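Local coordinates for protein 3,4-dihydroxybenzoate decarboxylase (Enterobacter cloacae, PDB 5NY5) that catalyses the decarboxylation of 3,4-dihydroxybenzoate, probably to catechol, with prenylated FMN as cofactor, and can run in reverse to carboxylate catechols at the para position, at residues E119-A124 with Q249-K254; G361-G366 with R434-D439; L386-T391 with K396-V401. All blocks are in the same frame, centred on the assembly; numbering follows the deposited sequence.

Contact 1 (E119-A124 with Q249-K254); sequences EQVFYA and QGVAVK
Tyr-123 turns its ring back beside its own backbone N, with CG opposite the carbonyl carbon (chi1 -66°), while Val-251 sends CG1 away from its N (chi1 158°); together these rotations bring the hydroxyl end of the ring against one valine methyl. CG1 of Val-251 lies 3.2 Å from OH of Tyr-123 and 3.5 Å from its CE1; the methyl approaches the ring obliquely, and the two side chains cross at about a right angle. Because a methyl offers no polar hydrogen, this is van der Waals contact. Ala-252 meets the same ring at its edge, near the ring plane, with CB 4.5 Å from CE1 of Tyr-123.

The strand 120-123 belongs to the antiparallel sheet of the Rift-related domain, the flavin-binding part of UbiD enzymes, and pairs with strand 303-311; the partner segment is the loop between strands 246-249 and 256-258. Val-121 and Tyr-123, two residues apart on the strand, both touch this loop. CG1 of Val-121 sits 3.5 Å above one face of the tyrosine ring, offset toward its rim, and 4.2 Å from CG1 of Val-251. Beta-branched valine suits an extended strand, and tyrosine suits an exposed position, where its ring carbons can still pack on the valines. On the loop, the carboxylate of Glu-266 accepts the backbone N-H of Val-251 through OE2 and that of Ala-252 through OE1.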
loop_
_atom_site.group_PDB
_atom_site.type_symbol
_atom_site.label_atom_id
_atom_site.label_comp_id
_atom_site.label_asym_id
_atom_site.label_seq_id
_atom_site.Cartn_x
_atom_site.Cartn_y
_atom_site.Cartn_z
ATOM N N GLU A 119 35.737 -53.807 -11.225
ATOM C CA GLU A 119 37.106 -54.246 -11.467
ATOM C C GLU A 119 37.906 -54.370 -10.177
ATOM O O GLU A 119 38.901 -55.100 -10.147
ATOM C CB GLU A 119 37.810 -53.288 -12.428
ATOM C CG GLU A 119 37.343 -53.394 -13.871
ATOM C CD GLU A 119 37.840 -52.246 -14.731
ATOM O OE1 GLU A 119 38.536 -51.360 -14.195
ATOM O OE2 GLU A 119 37.536 -52.229 -15.943
ATOM N N GLN A 120 37.504 -53.663 -9.123
ATOM C CA GLN A 120 38.071 -53.818 -7.792
ATOM C C GLN A 120 36.936 -53.993 -6.797
ATOM O O GLN A 120 35.850 -53.432 -6.967
ATOM C CB GLN A 120 38.919 -52.610 -7.370
ATOM C CG GLN A 120 40.090 -52.285 -8.272
ATOM C CD GLN A 120 40.884 -51.096 -7.766
ATOM O OE1 GLN A 120 41.041 -50.098 -8.467
ATOM N NE2 GLN A 120 41.385 -51.195 -6.541
ATOM N N VAL A 121 37.193 -54.771 -5.750
ATOM C CA VAL A 121 36.213 -55.002 -4.695
ATOM C C VAL A 121 36.921 -54.940 -3.350
ATOM O O VAL A 121 37.937 -55.610 -3.147
ATOM C CB VAL A 121 35.486 -56.351 -4.861
ATOM C CG1 VAL A 121 34.615 -56.627 -3.653
ATOM C CG2 VAL A 121 34.641 -56.351 -6.123
ATOM N N PHE A 122 36.387 -54.134 -2.435
ATOM C CA PHE A 122 36.895 -54.025 -1.072
ATOM C C PHE A 122 35.753 -54.354 -0.121
ATOM O O PHE A 122 34.803 -53.574 0.002
ATOM C CB PHE A 122 37.446 -52.627 -0.795
ATOM C CG PHE A 122 38.695 -52.297 -1.563
ATOM C CD1 PHE A 122 38.626 -51.897 -2.886
ATOM C CD2 PHE A 122 39.935 -52.369 -0.957
ATOM C CE1 PHE A 122 39.768 -51.588 -3.591
ATOM C CE2 PHE A 122 41.081 -52.060 -1.658
ATOM C CZ PHE A 122 40.997 -51.668 -2.977
ATOM N N TYR A 123 35.836 -55.503 0.544
ATOM C CA TYR A 123 34.818 -55.885 1.512
ATOM C C TYR A 123 35.099 -55.243 2.863
ATOM O O TYR A 123 36.254 -55.125 3.284
ATOM C CB TYR A 123 34.755 -57.405 1.658
ATOM C CG TYR A 123 34.280 -58.125 0.417
ATOM C CD1 TYR A 123 32.936 -58.151 0.079
ATOM C CD2 TYR A 123 35.178 -58.785 -0.411
ATOM C CE1 TYR A 123 32.497 -58.809 -1.053
ATOM C CE2 TYR A 123 34.748 -59.448 -1.543
ATOM C CZ TYR A 123 33.408 -59.456 -1.861
ATOM O OH TYR A 123 32.982 -60.117 -2.989
ATOM N N ALA A 124 34.032 -54.829 3.545
ATOM C CA ALA A 124 34.162 -54.139 4.820
ATOM C C ALA A 124 34.395 -55.082 5.992
ATOM O O ALA A 124 34.739 -54.610 7.081
ATOM C CB ALA A 124 32.920 -53.289 5.093
ATOM N N GLN A 249 24.231 -56.614 -10.765
ATOM C CA GLN A 249 23.816 -57.033 -9.435
ATOM C C GLN A 249 24.892 -56.685 -8.414
ATOM O O GLN A 249 26.089 -56.739 -8.706
ATOM C CB GLN A 249 23.534 -58.535 -9.418
ATOM C CG GLN A 249 23.077 -59.071 -8.074
ATOM C CD GLN A 249 21.776 -58.452 -7.616
ATOM O OE1 GLN A 249 20.918 -58.109 -8.430
ATOM N NE2 GLN A 249 21.622 -58.300 -6.307
ATOM N N GLY A 250 24.456 -56.309 -7.215
ATOM C CA GLY A 250 25.396 -55.984 -6.164
ATOM C C GLY A 250 26.223 -57.181 -5.746
ATOM O O GLY A 250 25.881 -58.339 -5.994
ATOM N N VAL A 251 27.342 -56.884 -5.097
ATOM C CA VAL A 251 28.280 -57.903 -4.652
ATOM C C VAL A 251 28.063 -58.267 -3.189
ATOM O O VAL A 251 28.151 -59.438 -2.819
ATOM C CB VAL A 251 29.728 -57.428 -4.907
ATOM C CG1 VAL A 251 30.703 -58.153 -4.010
ATOM C CG2 VAL A 251 30.099 -57.637 -6.367
ATOM N N ALA A 252 27.749 -57.282 -2.347
ATOM C CA ALA A 252 27.580 -57.516 -0.922
ATOM C C ALA A 252 26.197 -57.174 -0.389
ATOM O O ALA A 252 25.895 -57.536 0.754
ATOM C CB ALA A 252 28.623 -56.720 -0.121
ATOM N N VAL A 253 25.354 -56.488 -1.161
ATOM C CA VAL A 253 24.039 -56.066 -0.703
ATOM C C VAL A 253 23.000 -56.456 -1.747
ATOM O O VAL A 253 23.323 -56.843 -2.870
ATOM C CB VAL A 253 23.973 -54.553 -0.415
ATOM C CG1 VAL A 253 24.954 -54.175 0.683
ATOM C CG2 VAL A 253 24.249 -53.762 -1.682
ATOM N N LYS A 254 21.731 -56.339 -1.356
ATOM C CA LYS A 254 20.606 -56.767 -2.189
ATOM C C LYS A 254 20.079 -55.582 -3.000
ATOM O O LYS A 254 18.976 -55.075 -2.790
ATOM C CB LYS A 254 19.510 -57.378 -1.324
ATOM C CG LYS A 254 19.970 -58.535 -0.458
ATOM C CD LYS A 254 20.333 -59.747 -1.300
ATOM C CE LYS A 254 20.736 -60.924 -0.426
ATOM N NZ LYS A 254 21.929 -60.610 0.407
#

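Contact 2 (G361-G366 with R434-D439)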
loop_
_atom_site.group_PDB
_atom_site.type_symbol
_atom_site.label_atom_id
_atom_site.label_comp_id
_atom_site.label_asym_id
_atom_site.label_seq_id
_atom_site.Cartn_x
_atom_site.Cartn_y
_atom_site.Cartn_z
ATOM N N GLY A 361 20.433 -20.383 -7.548
ATOM C CA GLY A 361 20.835 -21.769 -7.444
ATOM C C GLY A 361 20.057 -22.711 -8.330
ATOM O O GLY A 361 20.104 -23.924 -8.119
ATOM N N GLY A 362 19.347 -22.186 -9.326
ATOM C CA GLY A 362 18.454 -22.989 -10.131
ATOM C C GLY A 362 17.098 -23.247 -9.514
ATOM O O GLY A 362 16.317 -24.020 -10.080
ATOM N N LYS A 363 16.787 -22.627 -8.381
ATOM C CA LYS A 363 15.524 -22.889 -7.696
ATOM C C LYS A 363 14.775 -21.630 -7.282
ATOM O O LYS A 363 13.551 -21.591 -7.398
ATOM C CB LYS A 363 15.777 -23.774 -6.460
ATOM C CG LYS A 363 16.339 -25.152 -6.782
ATOM C CD LYS A 363 16.862 -25.861 -5.543
ATOM C CE LYS A 363 15.733 -26.377 -4.669
ATOM N NZ LYS A 363 14.934 -27.427 -5.357
ATOM N N PHE A 364 15.472 -20.597 -6.815
ATOM C CA PHE A 364 14.801 -19.467 -6.182
ATOM C C PHE A 364 14.347 -18.390 -7.160
ATOM O O PHE A 364 13.327 -17.740 -6.916
ATOM C CB PHE A 364 15.712 -18.831 -5.129
ATOM C CG PHE A 364 15.921 -19.679 -3.908
ATOM C CD1 PHE A 364 15.210 -20.851 -3.727
ATOM C CD2 PHE A 364 16.825 -19.297 -2.933
ATOM C CE1 PHE A 364 15.402 -21.630 -2.601
ATOM C CE2 PHE A 364 17.020 -20.069 -1.805
ATOM C CZ PHE A 364 16.305 -21.236 -1.638
ATOM N N LEU A 365 15.070 -18.177 -8.255
ATOM C CA LEU A 365 14.787 -17.089 -9.182
ATOM C C LEU A 365 14.438 -17.650 -10.551
ATOM O O LEU A 365 15.204 -18.433 -11.119
ATOM C CB LEU A 365 15.978 -16.133 -9.285
ATOM C CG LEU A 365 15.869 -14.997 -10.302
ATOM C CD1 LEU A 365 14.576 -14.231 -10.118
ATOM C CD2 LEU A 365 17.063 -14.059 -10.182
ATOM N N GLY A 366 13.288 -17.240 -11.077
ATOM C CA GLY A 366 12.856 -17.668 -12.389
ATOM C C GLY A 366 12.698 -16.519 -13.361
ATOM O O GLY A 366 12.052 -15.514 -13.053
ATOM N N ARG A 434 4.871 -20.272 1.432
ATOM C CA ARG A 434 6.011 -21.119 1.755
ATOM C C ARG A 434 6.962 -21.206 0.568
ATOM O O ARG A 434 6.542 -21.376 -0.577
ATOM C CB ARG A 434 5.559 -22.521 2.162
ATOM C CG ARG A 434 6.728 -23.458 2.423
ATOM C CD ARG A 434 6.376 -24.551 3.404
ATOM N NE ARG A 434 5.797 -24.015 4.630
ATOM C CZ ARG A 434 6.499 -23.610 5.682
ATOM N NH1 ARG A 434 5.876 -23.144 6.754
ATOM N NH2 ARG A 434 7.821 -23.669 5.664
ATOM N N GLY A 435 8.253 -21.066 0.854
ATOM C CA GLY A 435 9.267 -21.085 -0.178
ATOM C C GLY A 435 10.305 -22.160 0.044
ATOM O O GLY A 435 10.220 -23.243 -0.543
ATOM N N HIS A 436 11.289 -21.878 0.892
ATOM C CA HIS A 436 12.360 -22.831 1.141
ATOM C C HIS A 436 13.075 -22.447 2.429
ATOM O O HIS A 436 13.293 -21.264 2.694
ATOM C CB HIS A 436 13.345 -22.874 -0.030
ATOM C CG HIS A 436 14.178 -24.116 -0.072
ATOM N ND1 HIS A 436 15.077 -24.442 0.917
ATOM C CD2 HIS A 436 14.248 -25.111 -0.988
ATOM C CE1 HIS A 436 15.664 -25.587 0.617
ATOM N NE2 HIS A 436 15.178 -26.013 -0.536
ATOM N N GLN A 437 13.441 -23.459 3.216
ATOM C CA GLN A 437 14.065 -23.226 4.512
ATOM C C GLN A 437 15.466 -22.645 4.402
ATOM O O GLN A 437 15.926 -21.997 5.346
ATOM C CB GLN A 437 14.122 -24.533 5.302
ATOM C CG GLN A 437 12.766 -25.085 5.689
ATOM C CD GLN A 437 12.314 -24.612 7.055
ATOM O OE1 GLN A 437 13.110 -24.098 7.841
ATOM N NE2 GLN A 437 11.032 -24.794 7.349
ATOM N N LEU A 438 16.158 -22.862 3.286
ATOM C CA LEU A 438 17.552 -22.458 3.175
ATOM C C LEU A 438 17.731 -21.012 2.736
ATOM O O LEU A 438 18.868 -20.533 2.693
ATOM C CB LEU A 438 18.297 -23.392 2.218
ATOM C CG LEU A 438 18.570 -24.769 2.822
ATOM C CD1 LEU A 438 19.294 -25.662 1.836
ATOM C CD2 LEU A 438 19.367 -24.634 4.109
ATOM N N ASP A 439 16.655 -20.311 2.403
ATOM C CA ASP A 439 16.726 -18.864 2.245
ATOM C C ASP A 439 16.751 -18.229 3.630
ATOM O O ASP A 439 15.770 -18.347 4.369
ATOM C CB ASP A 439 15.539 -18.348 1.442
ATOM C CG ASP A 439 15.607 -16.848 1.168
ATOM O OD1 ASP A 439 16.397 -16.130 1.813
ATOM O OD2 ASP A 439 14.852 -16.374 0.297
#
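Phe-364 and His-436 form an offset edge-to-face pair in the C-terminal domain of this UbiD-family enzyme, where the residues leading into strand 365-370 meet the loop after strand 427-434. The phenyl edge is directed at the imidazole face, with ring centroids 5.5 Å apart and planes at 60°. Packing is tight here: CE1 of Phe-364 lies 3.5 Å from CB of His-436, and CZ also rests against that methylene. The ring also touches Asp-439, whose CB is 4.0 Å from CE2 of Phe-364. A large aromatic suits this buried place, since one flat side chain reaches both ends of the type I turn from His-436 to Asp-439. Phe-290 makes edge-to-face pairs with both rings, and Thr-418 of the second subunit packs on Phe-364 and Asp-439.

The side formed by Lys-363 is looser and partly open to solvent. The lysine chain bends at chi3 (75°) and chi4, leaving CE a light 4.2 Å from CD2 of His-436, while NZ turns to Tyr-392 and forms a salt bridge with Glu-394. The flexible lysine can thus border the imidazole with its CE methylene and spend its charge elsewhere. His-436 itself lies about 9 Å, side chain to side chain, from Phe-183 and Arg-171, which bind prenylated FMN in the cofactor-bound enzyme; none is bound in this chain. The imidazole orientation is fixed from within the turn: ND1 of His-436 accepts Leu-438 N at 3.0 Å, close to the ring plane and nearly straight at 170°.

Contact 3 (L386-T391 with K396-V401)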
loop_
_atom_site.group_PDB
_atom_site.type_symbol
_atom_site.label_atom_id
_atom_site.label_comp_id
_atom_site.label_asym_id
_atom_site.label_seq_id
_atom_site.Cartn_x
_atom_site.Cartn_y
_atom_site.Cartn_z
ATOM N N LEU A 386 2.175 -16.761 -12.430
ATOM C CA LEU A 386 1.420 -17.552 -11.464
ATOM C C LEU A 386 1.560 -19.044 -11.735
ATOM O O LEU A 386 1.599 -19.847 -10.796
ATOM C CB LEU A 386 -0.049 -17.139 -11.486
ATOM C CG LEU A 386 -0.313 -15.689 -11.081
ATOM C CD1 LEU A 386 -1.786 -15.351 -11.216
ATOM C CD2 LEU A 386 0.169 -15.445 -9.667
ATOM N N ILE A 387 1.632 -19.437 -13.006
ATOM C CA ILE A 387 1.772 -20.853 -13.327
ATOM C C ILE A 387 3.116 -21.377 -12.837
ATOM O O ILE A 387 3.198 -22.452 -12.232
ATOM C CB ILE A 387 1.585 -21.086 -14.835
ATOM C CG1 ILE A 387 0.165 -20.727 -15.260
ATOM C CG2 ILE A 387 1.871 -22.528 -15.185
ATOM C CD1 ILE A 387 -0.038 -20.730 -16.757
ATOM N N ALA A 388 4.185 -20.617 -13.073
ATOM C CA ALA A 388 5.510 -21.038 -12.630
ATOM C C ALA A 388 5.579 -21.135 -11.112
ATOM O O ALA A 388 6.114 -22.107 -10.565
ATOM C CB ALA A 388 6.569 -20.072 -13.157
ATOM N N LEU A 389 5.047 -20.129 -10.414
ATOM C CA LEU A 389 5.003 -20.174 -8.956
ATOM C C LEU A 389 4.224 -21.386 -8.463
ATOM O O LEU A 389 4.615 -22.029 -7.482
ATOM C CB LEU A 389 4.380 -18.889 -8.415
ATOM C CG LEU A 389 5.225 -17.619 -8.500
ATOM C CD1 LEU A 389 4.371 -16.401 -8.213
ATOM C CD2 LEU A 389 6.384 -17.696 -7.526
ATOM N N ALA A 390 3.113 -21.706 -9.129
ATOM C CA ALA A 390 2.330 -22.872 -8.742
ATOM C C ALA A 390 3.058 -24.168 -9.068
ATOM O O ALA A 390 2.929 -25.151 -8.331
ATOM C CB ALA A 390 0.971 -22.836 -9.437
ATOM N N THR A 391 3.831 -24.183 -10.155
ATOM C CA THR A 391 4.534 -25.388 -10.582
ATOM C C THR A 391 5.734 -25.695 -9.695
ATOM O O THR A 391 5.947 -26.850 -9.318
ATOM C CB THR A 391 4.979 -25.242 -12.037
ATOM O OG1 THR A 391 3.849 -24.903 -12.850
ATOM C CG2 THR A 391 5.582 -26.533 -12.542
ATOM N N LYS A 396 11.011 -18.113 -5.497
ATOM C CA LYS A 396 10.759 -16.925 -4.695
ATOM C C LYS A 396 10.369 -15.721 -5.537
ATOM O O LYS A 396 9.370 -15.064 -5.246
ATOM C CB LYS A 396 11.991 -16.586 -3.844
ATOM C CG LYS A 396 11.777 -15.441 -2.874
ATOM C CD LYS A 396 12.973 -15.267 -1.976
ATOM C CE LYS A 396 12.809 -14.094 -1.036
ATOM N NZ LYS A 396 14.046 -13.862 -0.253
ATOM N N ASN A 397 11.127 -15.415 -6.584
ATOM C CA ASN A 397 10.855 -14.252 -7.412
ATOM C C ASN A 397 10.766 -14.657 -8.875
ATOM O O ASN A 397 11.396 -15.623 -9.312
ATOM C CB ASN A 397 11.929 -13.177 -7.232
ATOM C CG ASN A 397 11.947 -12.607 -5.831
ATOM O OD1 ASN A 397 10.901 -12.409 -5.219
ATOM N ND2 ASN A 397 13.138 -12.349 -5.312
ATOM N N ILE A 398 9.965 -13.907 -9.624
ATOM C CA ILE A 398 9.808 -14.086 -11.059
ATOM C C ILE A 398 10.086 -12.753 -11.734
ATOM O O ILE A 398 9.651 -11.702 -11.253
ATOM C CB ILE A 398 8.395 -14.589 -11.425
ATOM C CG1 ILE A 398 8.108 -15.932 -10.755
ATOM C CG2 ILE A 398 8.233 -14.692 -12.931
ATOM C CD1 ILE A 398 9.027 -17.034 -11.193
ATOM N N ILE A 399 10.812 -12.792 -12.846
ATOM C CA ILE A 399 10.999 -11.630 -13.699
ATOM C C ILE A 399 10.469 -11.975 -15.081
ATOM O O ILE A 399 10.849 -12.998 -15.658
ATOM C CB ILE A 399 12.474 -11.196 -13.759
ATOM C CG1 ILE A 399 12.941 -10.753 -12.372
ATOM C CG2 ILE A 399 12.651 -10.069 -14.753
ATOM C CD1 ILE A 399 14.395 -10.392 -12.295
ATOM N N LEU A 400 9.581 -11.132 -15.597
ATOM C CA LEU A 400 8.998 -11.292 -16.920
ATOM C C LEU A 400 9.660 -10.321 -17.888
ATOM O O LEU A 400 9.720 -9.120 -17.617
ATOM C CB LEU A 400 7.491 -11.035 -16.877
ATOM C CG LEU A 400 6.648 -11.831 -15.880
ATOM C CD1 LEU A 400 5.323 -11.136 -15.640
ATOM C CD2 LEU A 400 6.418 -13.237 -16.396
ATOM N N VAL A 401 10.149 -10.836 -19.015
ATOM C CA VAL A 401 10.760 -10.019 -20.054
ATOM C C VAL A 401 10.218 -10.464 -21.408
ATOM O O VAL A 401 9.631 -11.535 -21.544
ATOM C CB VAL A 401 12.301 -10.099 -20.039
ATOM C CG1 VAL A 401 12.852 -9.596 -18.724
ATOM C CG2 VAL A 401 12.751 -11.520 -20.290
#
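A beta-alpha-beta unit made of strand 365-370, helix 380-391 and strand 397-401 is locked here at its second half, where Leu-389 and Ala-388 of the helix pack on Ile-398 of the strand. Leu-389 and Ile-398 run antiparallel alongside one another, CG of the leucine 4.0 Å from CG1 of the isoleucine and its CD2 4.1 Å from the same atom. CG1 of Ile-398 lies anti to the carbonyl carbon (chi1 -60°), and a second bend at chi2 (-63°) carries CD1 toward CB of Ala-388, 4.4 Å away. Alanine is small enough to let the helix lie close to the sheet, and the same residue touches Ile-339 of helix 324-346. Isoleucine suits the strand, where its backbone is hydrogen-bonded to strand 455-462. Within the helix, the carbonyl O of Ile-387 takes two bonds from Thr-391, one turn on, from N at 2.8 Å and from OG1 at 2.6 Å, the hydroxyl standing above the carbonyl plane. Lys-396 points away from the helix; its NZ forms a salt bridge with Asp-439 and also reaches Thr-418 O and Met-421 O of the second subunit. Across these two segments cohesion comes from nondirectional apolar burial, while the polar groups bond elsewhere.

How the contacts relate
From the N terminus, contact 1 comes first: it closes a long loop of 124 residues within the Rift-related domain and is finished before the others begin. Contact 2 then opens at 361-366 and closes 67 residues later at 434-439; contact 3, a short helix-to-strand link with four intervening residues, lies wholly between its two segments. No pair crosses. Contact 1 lies across the chain's centre from the other two, its centre about 38 Å and 46 Å from those of contacts 2 and 3. These two share the C-terminal domain and touch directly: Asp-439 OD2 meets Lys-396 NZ in a 2.7 Å salt bridge, and strands 365-370 and 397-401 are neighbours in one sheet.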